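Long-range contacts in arsenite methyltransferase (Chlamydomonas reinhardtii, PDB 5EVJ), which probably catalyses stepwise S-adenosylmethionine-dependent methylation of trivalent arsenic, yielding mono-, di- and trimethylated arsenicals: residues D282-Y287 and G348-S353; Q289-K294 and M318-N323. The protein carries 15 engineered substitutions. All blocks are in the same frame, centred on the assembly; numbering follows the deposited sequence.

In the fold
The chain first builds the seven-stranded mixed sheet of a class I methyltransferase, with its 3-2-1-4-5-7-6 strand order, and both contacts use residues that follow its last strand, 266-274. Segment 282-287 comes first and leads almost directly into 289-294. The chain then runs through strands 303-305 and 310-313 and returns at 318-323, closing contact 2. It goes on along helix 322-329 and strand 337-340 before 348-353 comes back to 282-287 and closes contact 1, so contact 2 is nested inside the larger loop. The two meet where Glu285 O probably accepts a hydrogen bond from Gly322 N and the Phe350 ring packs on the backbone of Val320.

Contact 1: residues D282-Y287 and G348-S353; sequences DLAEDY and GQFDAS. Engineered in segment 282-287: Ala284 (natural residue Cys). Engineered in segment 348-353: Ala352 (natural residue Cys).
Asp286 and Phe350 approach each other with similar first torsions: in each, CG lies anti to the backbone N and beside the carbonyl carbon (chi1 -169° for Asp286, 170° for Phe350). The two side chains cross nearly at a right angle, with the carboxylate and ring planes 82° apart. Asp286 CG comes to the ring edge, 4.1 Å from Phe350 CD1, where the ring hydrogens would suit a negative group, while Asp351 OD1 stands over one ring face, near its rim. Both carboxylate oxygens of Asp286 are used. OD1 accepts from the backbone N of Gly288, making an Asx turn. OD2 takes a water at 2.8 Å, and the same water accepts from Asp351 N at 2.7 Å, so one oxygen is bonded directly to the backbone and the other through a water.

Two backbone bonds join the segments in a short, weakly formed antiparallel pairing around Glu285 and Gln349. Phe350 N gives a nearly straight bond to Ala284 O at 3.0 Å, reaching it from above the carbonyl plane. Asp286 N donates to Gly348 O at 2.8 Å; it lies almost on the extension of the C=O bond, but its own hydrogen is bent away from the line. Gln349 CG rests beside Ala284 O at 3.5 Å. The CB of Glu285 points away from 348-353, yet its bent chain carries OE1 back to 3.9 Å from Gln349 CA. The engineered Ala284 meets Phe350 through their CB atoms, 4.2 Å apart.

This two-stranded pairing lies at the surface near the modelled C terminus. Ala284 and Phe350 both pack on Ala321, just ahead of helix 322-329, while the neighbouring Tyr287 ring meets His346 in the loop leading into strand 348-349.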
ATOM      1  N   ASP A 282       7.999  16.890  -6.511  1.00 21.28           N
ATOM      2  CA  ASP A 282       6.670  16.859  -7.133  1.00 22.15           C
ATOM      3  C   ASP A 282       6.733  16.961  -8.622  1.00 22.11           C
ATOM      4  O   ASP A 282       5.736  17.217  -9.227  1.00 20.04           O
ATOM      5  CB  ASP A 282       5.732  17.975  -6.608  1.00 20.96           C
ATOM      6  CG  ASP A 282       6.319  19.408  -6.762  1.00 26.28           C
ATOM      7  OD1 ASP A 282       7.327  19.647  -7.485  1.00 25.18           O
ATOM      8  OD2 ASP A 282       5.715  20.369  -6.170  1.00 28.98           O
ATOM      9  N   LEU A 283       7.887  16.765  -9.230  1.00 23.15           N
ATOM     10  CA  LEU A 283       7.876  16.493 -10.690  1.00 25.69           C
ATOM     11  C   LEU A 283       8.901  15.408 -10.914  1.00 25.25           C
ATOM     12  O   LEU A 283       9.800  15.224 -10.080  1.00 26.85           O
ATOM     13  CB  LEU A 283       8.280  17.740 -11.513  1.00 24.20           C
ATOM     14  CG  LEU A 283       7.262  18.933 -11.552  1.00 26.11           C
ATOM     15  CD1 LEU A 283       7.932  20.131 -12.239  1.00 26.81           C
ATOM     16  CD2 LEU A 283       5.924  18.644 -12.233  1.00 21.20           C
ATOM     17  N   ALA A 284       8.799  14.734 -12.063  1.00 19.93           N
ATOM     18  CA  ALA A 284       9.850  13.890 -12.545  1.00 19.13           C
ATOM     19  C   ALA A 284      11.013  14.799 -12.943  1.00 20.09           C
ATOM     20  O   ALA A 284      10.873  15.593 -13.882  1.00 21.97           O
ATOM     21  CB  ALA A 284       9.314  13.101 -13.781  1.00 18.48           C
ATOM     22  N   GLU A 285      12.150  14.707 -12.239  1.00 20.43           N
ATOM     23  CA  GLU A 285      13.294  15.585 -12.427  1.00 20.88           C
ATOM     24  C   GLU A 285      14.422  14.735 -12.945  1.00 23.53           C
ATOM     25  O   GLU A 285      14.611  13.577 -12.517  1.00 24.00           O
ATOM     26  CB  GLU A 285      13.778  16.204 -11.091  1.00 21.11           C
ATOM     27  CG  GLU A 285      12.779  17.161 -10.422  1.00 24.48           C
ATOM     28  CD  GLU A 285      12.532  18.448 -11.245  1.00 28.22           C
ATOM     29  OE1 GLU A 285      13.196  18.643 -12.320  1.00 30.62           O
ATOM     30  OE2 GLU A 285      11.680  19.288 -10.834  1.00 23.49           O
ATOM     31  N   ASP A 286      15.247  15.319 -13.805  1.00 23.74           N
ATOM     32  CA  ASP A 286      16.199  14.506 -14.565  1.00 22.51           C
ATOM     33  C   ASP A 286      17.593  14.602 -13.977  1.00 22.08           C
ATOM     34  O   ASP A 286      18.233  15.607 -14.157  1.00 24.03           O
ATOM     35  CB  ASP A 286      16.243  15.027 -16.013  1.00 24.37           C
ATOM     36  CG  ASP A 286      17.028  14.055 -16.998  1.00 28.58           C
ATOM     37  OD1 ASP A 286      17.772  13.121 -16.516  1.00 25.65           O
ATOM     38  OD2 ASP A 286      16.821  14.224 -18.251  1.00 30.28           O
ATOM     39  N   TYR A 287      18.098  13.569 -13.333  1.00 21.23           N
ATOM     40  CA  TYR A 287      19.488  13.596 -12.901  1.00 23.35           C
ATOM     41  C   TYR A 287      20.368  12.630 -13.738  1.00 25.46           C
ATOM     42  O   TYR A 287      21.513  12.343 -13.355  1.00 27.73           O
ATOM     43  CB  TYR A 287      19.580  13.260 -11.398  1.00 25.61           C
ATOM     44  CG  TYR A 287      18.770  14.177 -10.552  1.00 25.20           C
ATOM     45  CD1 TYR A 287      19.242  15.428 -10.217  1.00 27.69           C
ATOM     46  CD2 TYR A 287      17.500  13.803 -10.100  1.00 28.74           C
ATOM     47  CE1 TYR A 287      18.471  16.300  -9.448  1.00 29.40           C
ATOM     48  CE2 TYR A 287      16.746  14.644  -9.333  1.00 26.87           C
ATOM     49  CZ  TYR A 287      17.235  15.910  -9.032  1.00 28.31           C
ATOM     50  OH  TYR A 287      16.498  16.770  -8.264  1.00 34.40           O
ATOM     51  N   GLY A 348      17.294  18.950 -15.791  1.00 31.05           N
ATOM     52  CA  GLY A 348      16.067  19.543 -16.266  1.00 26.72           C
ATOM     53  C   GLY A 348      14.936  18.638 -15.936  1.00 26.53           C
ATOM     54  O   GLY A 348      15.082  17.701 -15.170  1.00 24.44           O
ATOM     55  N   GLN A 349      13.770  18.965 -16.444  1.00 23.78           N
ATOM     56  CA  GLN A 349      12.681  18.135 -16.173  1.00 24.48           C
ATOM     57  C   GLN A 349      12.743  16.847 -17.043  1.00 29.90           C
ATOM     58  O   GLN A 349      13.072  16.909 -18.224  1.00 31.57           O
ATOM     59  CB  GLN A 349      11.425  18.919 -16.473  1.00 23.38           C
ATOM     60  CG  GLN A 349      10.149  18.161 -16.093  1.00 19.91           C
ATOM     61  CD  GLN A 349       8.950  18.985 -16.430  1.00 23.57           C
ATOM     62  OE1 GLN A 349       9.054  20.250 -16.657  1.00 25.09           O
ATOM     63  NE2 GLN A 349       7.809  18.341 -16.473  1.00 20.94           N
ATOM     64  N   PHE A 350      12.394  15.691 -16.472  1.00 30.51           N
ATOM     65  CA  PHE A 350      12.646  14.433 -17.149  1.00 27.05           C
ATOM     66  C   PHE A 350      11.534  14.189 -18.127  1.00 27.78           C
ATOM     67  O   PHE A 350      10.374  14.367 -17.768  1.00 27.93           O
ATOM     68  CB  PHE A 350      12.759  13.345 -16.090  1.00 24.91           C
ATOM     69  CG  PHE A 350      12.784  11.961 -16.642  1.00 23.08           C
ATOM     70  CD1 PHE A 350      13.953  11.393 -17.017  1.00 23.43           C
ATOM     71  CD2 PHE A 350      11.615  11.239 -16.783  1.00 22.83           C
ATOM     72  CE1 PHE A 350      13.990  10.110 -17.495  1.00 22.89           C
ATOM     73  CE2 PHE A 350      11.642   9.944 -17.254  1.00 24.28           C
ATOM     74  CZ  PHE A 350      12.844   9.375 -17.592  1.00 22.71           C
ATOM     75  N   ASP A 351      11.840  13.833 -19.384  1.00 35.13           N
ATOM     76  CA  ASP A 351      10.754  13.580 -20.384  1.00 43.63           C
ATOM     77  C   ASP A 351       9.869  14.778 -20.739  1.00 54.14           C
ATOM     78  O   ASP A 351       8.623  14.692 -20.787  1.00 55.42           O
ATOM     79  CB  ASP A 351       9.802  12.494 -19.900  1.00 50.87           C
ATOM     80  CG  ASP A 351      10.066  11.196 -20.550  1.00 61.01           C
ATOM     81  OD1 ASP A 351      11.150  11.065 -21.157  1.00 70.36           O
ATOM     82  OD2 ASP A 351       9.193  10.315 -20.463  1.00 69.40           O
ATOM     83  N   ALA A 352      10.517  15.900 -20.992  1.00 60.46           N
ATOM     84  CA  ALA A 352       9.835  17.142 -21.268  1.00 62.16           C
ATOM     85  C   ALA A 352      10.955  18.118 -21.578  1.00 63.54           C
ATOM     86  O   ALA A 352      12.049  18.053 -20.967  1.00 57.00           O
ATOM     87  CB  ALA A 352       9.006  17.598 -20.061  1.00 60.86           C
ATOM     88  N   SER A 353      10.691  18.980 -22.563  1.00 68.70           N
ATOM     89  CA  SER A 353      11.585  20.089 -22.930  1.00 72.74           C
ATOM     90  C   SER A 353      11.584  21.189 -21.837  1.00 72.02           C
ATOM     91  O   SER A 353      10.747  21.167 -20.908  1.00 66.33           O
ATOM     92  CB  SER A 353      11.165  20.660 -24.295  1.00 68.92           C
ATOM     93  OG  SER A 353       9.845  21.188 -24.248  1.00 69.85           O
TER
HETATM   94  O   HOH W   1      14.523  13.740 -19.787  1.00 30.09           O

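Contact 2: residues Q289-K294 and M318-N323; sequences QVAVYK and MLVAGN. Engineered in segment 318-323: Ala321 (natural residue Cys).
Gln289 O is gripped twice: Val320 N donates to it across the strands at 3.1 Å, tilted 33° from the carbonyl plane, and a water donates at 2.7 Å. That water also donates to Val320 O, which receives a second water as well. The second water gives its other hydrogen to Gln289 OE1 at 2.8 Å and accepts from Gln289 N, thus tying the amide to both backbones. At the other end of the amide, Gln289 NE2 donates to a third water 3.0 Å away, which in turn donates to Gly322 O. These water bridges, one at each end, would favour this orientation of the amide, and OE1 rests 3.4 Å from Gly322 CA.

Further along, Ala291 and Met318 form a hydrogen-bonded antiparallel pair, with Ala291 N to Met318 O at 2.9 Å and Met318 N to Ala291 O at 3.0 Å, each in the carbonyl plane. Between this pair and the Val320-Gln289 bond, Val290 and Leu319 form a non-hydrogen-bonded pair on one face of the sheet: Val290 CG2, anti to the carbonyl carbon, touches Leu319 CD2 at 3.9 Å. Ala291 CB meets Val320 CG1 on the other face.

Strand 318-320 is an edge of a three-stranded antiparallel sheet, with 289-293 in the middle and 337-340 beyond. Gln289 and Val320 pack on Ala325 of helix 322-329, whose N-cap position is the engineered Ala321, while Ala291 and Met318 lie against Phe312 of strand 310-313.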
ATOM      1  N   GLN A 289      20.045   9.411 -14.237  1.00 26.34           N
ATOM      2  CA  GLN A 289      20.264   8.125 -13.652  1.00 25.46           C
ATOM      3  C   GLN A 289      19.720   6.993 -14.526  1.00 22.94           C
ATOM      4  O   GLN A 289      18.763   7.181 -15.325  1.00 22.45           O
ATOM      5  CB  GLN A 289      19.681   8.061 -12.240  1.00 24.86           C
ATOM      6  CG  GLN A 289      20.311   9.020 -11.242  1.00 24.21           C
ATOM      7  CD  GLN A 289      19.301   9.362 -10.136  1.00 26.71           C
ATOM      8  OE1 GLN A 289      18.211   9.880 -10.396  1.00 26.34           O
ATOM      9  NE2 GLN A 289      19.616   8.959  -8.935  1.00 24.22           N
ATOM     10  N   VAL A 290      20.307   5.808 -14.331  1.00 22.51           N
ATOM     11  CA  VAL A 290      19.784   4.553 -14.974  1.00 19.83           C
ATOM     12  C   VAL A 290      19.539   3.501 -13.922  1.00 20.27           C
ATOM     13  O   VAL A 290      20.416   3.309 -13.072  1.00 23.52           O
ATOM     14  CB  VAL A 290      20.883   4.018 -15.940  1.00 19.31           C
ATOM     15  CG1 VAL A 290      20.539   2.639 -16.533  1.00 16.32           C
ATOM     16  CG2 VAL A 290      21.163   5.084 -17.020  1.00 18.66           C
ATOM     17  N   ALA A 291      18.428   2.777 -14.043  1.00 20.12           N
ATOM     18  CA  ALA A 291      18.055   1.665 -13.154  1.00 22.83           C
ATOM     19  C   ALA A 291      18.085   0.280 -13.857  1.00 25.39           C
ATOM     20  O   ALA A 291      17.701   0.136 -15.057  1.00 26.22           O
ATOM     21  CB  ALA A 291      16.657   1.890 -12.542  1.00 20.82           C
ATOM     22  N   VAL A 292      18.570  -0.733 -13.135  1.00 21.16           N
ATOM     23  CA  VAL A 292      18.604  -2.042 -13.707  1.00 22.04           C
ATOM     24  C   VAL A 292      18.053  -2.880 -12.613  1.00 21.84           C
ATOM     25  O   VAL A 292      18.597  -2.888 -11.455  1.00 24.36           O
ATOM     26  CB  VAL A 292      20.062  -2.517 -14.066  1.00 25.16           C
ATOM     27  CG1 VAL A 292      20.073  -3.838 -14.857  1.00 22.59           C
ATOM     28  CG2 VAL A 292      20.815  -1.443 -14.824  1.00 22.17           C
ATOM     29  N   TYR A 293      16.942  -3.527 -12.948  1.00 21.09           N
ATOM     30  CA  TYR A 293      16.416  -4.522 -12.103  1.00 20.31           C
ATOM     31  C   TYR A 293      17.140  -5.815 -12.285  1.00 25.20           C
ATOM     32  O   TYR A 293      17.295  -6.287 -13.403  1.00 29.67           O
ATOM     33  CB  TYR A 293      14.995  -4.662 -12.385  1.00 20.78           C
ATOM     34  CG  TYR A 293      14.420  -5.820 -11.643  1.00 21.97           C
ATOM     35  CD1 TYR A 293      14.425  -5.835 -10.236  1.00 19.60           C
ATOM     36  CD2 TYR A 293      13.796  -6.886 -12.352  1.00 20.76           C
ATOM     37  CE1 TYR A 293      13.861  -6.902  -9.536  1.00 23.30           C
ATOM     38  CE2 TYR A 293      13.218  -7.954 -11.644  1.00 25.69           C
ATOM     39  CZ  TYR A 293      13.250  -7.968 -10.233  1.00 24.93           C
ATOM     40  OH  TYR A 293      12.690  -9.018  -9.504  1.00 24.55           O
ATOM     41  N   LYS A 294      17.634  -6.370 -11.181  1.00 26.46           N
ATOM     42  CA  LYS A 294      18.536  -7.526 -11.205  1.00 25.93           C
ATOM     43  C   LYS A 294      17.807  -8.886 -11.214  1.00 24.45           C
ATOM     44  O   LYS A 294      18.445  -9.930 -11.295  1.00 27.70           O
ATOM     45  CB  LYS A 294      19.606  -7.476 -10.042  1.00 24.46           C
ATOM     46  CG  LYS A 294      20.694  -6.446 -10.247  1.00 24.75           C
ATOM     47  CD  LYS A 294      21.764  -6.510  -9.141  1.00 25.90           C
ATOM     48  CE  LYS A 294      21.230  -5.797  -7.911  1.00 27.74           C
ATOM     49  NZ  LYS A 294      22.303  -5.309  -7.004  1.00 28.85           N
ATOM     50  N   MET A 318      17.188   1.091 -17.807  1.00 25.16           N
ATOM     51  CA  MET A 318      16.230   2.112 -18.222  1.00 25.06           C
ATOM     52  C   MET A 318      16.559   3.477 -17.586  1.00 25.98           C
ATOM     53  O   MET A 318      16.973   3.607 -16.366  1.00 22.00           O
ATOM     54  CB  MET A 318      14.827   1.605 -17.912  1.00 28.12           C
ATOM     55  CG  MET A 318      13.707   2.643 -17.778  1.00 36.54           C
ATOM     56  SD  MET A 318      12.332   1.934 -16.785  1.00 45.38           S
ATOM     57  CE  MET A 318      11.068   3.201 -16.772  1.00 41.17           C
ATOM     58  N   LEU A 319      16.417   4.503 -18.421  1.00 28.06           N
ATOM     59  CA  LEU A 319      16.510   5.909 -17.937  1.00 27.70           C
ATOM     60  C   LEU A 319      15.352   6.176 -16.969  1.00 26.86           C
ATOM     61  O   LEU A 319      14.172   5.810 -17.237  1.00 24.86           O
ATOM     62  CB  LEU A 319      16.516   6.934 -19.086  1.00 26.01           C
ATOM     63  CG  LEU A 319      17.585   6.813 -20.231  1.00 27.26           C
ATOM     64  CD1 LEU A 319      17.445   7.820 -21.383  1.00 23.77           C
ATOM     65  CD2 LEU A 319      18.965   6.921 -19.711  1.00 25.08           C
ATOM     66  N   VAL A 320      15.697   6.802 -15.836  1.00 24.31           N
ATOM     67  CA  VAL A 320      14.689   7.134 -14.867  1.00 22.48           C
ATOM     68  C   VAL A 320      14.852   8.508 -14.295  1.00 23.22           C
ATOM     69  O   VAL A 320      15.976   9.111 -14.311  1.00 20.66           O
ATOM     70  CB  VAL A 320      14.661   6.116 -13.686  1.00 22.30           C
ATOM     71  CG1 VAL A 320      14.173   4.763 -14.172  1.00 17.81           C
ATOM     72  CG2 VAL A 320      16.020   6.036 -12.998  1.00 20.49           C
ATOM     73  N   ALA A 321      13.716   9.021 -13.773  1.00 22.32           N
ATOM     74  CA  ALA A 321      13.776  10.271 -12.985  1.00 20.51           C
ATOM     75  C   ALA A 321      14.318  10.025 -11.543  1.00 19.44           C
ATOM     76  O   ALA A 321      14.381   8.879 -11.097  1.00 19.00           O
ATOM     77  CB  ALA A 321      12.433  10.935 -12.967  1.00 19.66           C
ATOM     78  N   GLY A 322      14.734  11.091 -10.840  1.00 19.90           N
ATOM     79  CA  GLY A 322      15.130  11.055  -9.385  1.00 16.87           C
ATOM     80  C   GLY A 322      14.187  10.223  -8.526  1.00 17.54           C
ATOM     81  O   GLY A 322      14.623   9.344  -7.719  1.00 18.86           O
ATOM     82  N   ASN A 323      12.901  10.405  -8.764  1.00 17.66           N
ATOM     83  CA  ASN A 323      11.911   9.806  -7.874  1.00 19.32           C
ATOM     84  C   ASN A 323      11.958   8.334  -7.990  1.00 18.42           C
ATOM     85  O   ASN A 323      12.083   7.604  -6.989  1.00 20.28           O
ATOM     86  CB  ASN A 323      10.468  10.311  -8.135  1.00 17.29           C
ATOM     87  CG  ASN A 323      10.202  11.700  -7.530  1.00 19.79           C
ATOM     88  OD1 ASN A 323      11.077  12.307  -6.869  1.00 17.53           O
ATOM     89  ND2 ASN A 323       8.983  12.209  -7.754  1.00 18.89           N
TER
HETATM   90  O   HOH W   2      17.776   9.349 -16.584  1.00 20.20           O
HETATM   91  O   HOH W   3      17.506   9.492  -6.933  1.00 21.81           O
HETATM   92  O   HOH W   4      17.586  10.780 -12.972  1.00 24.44           O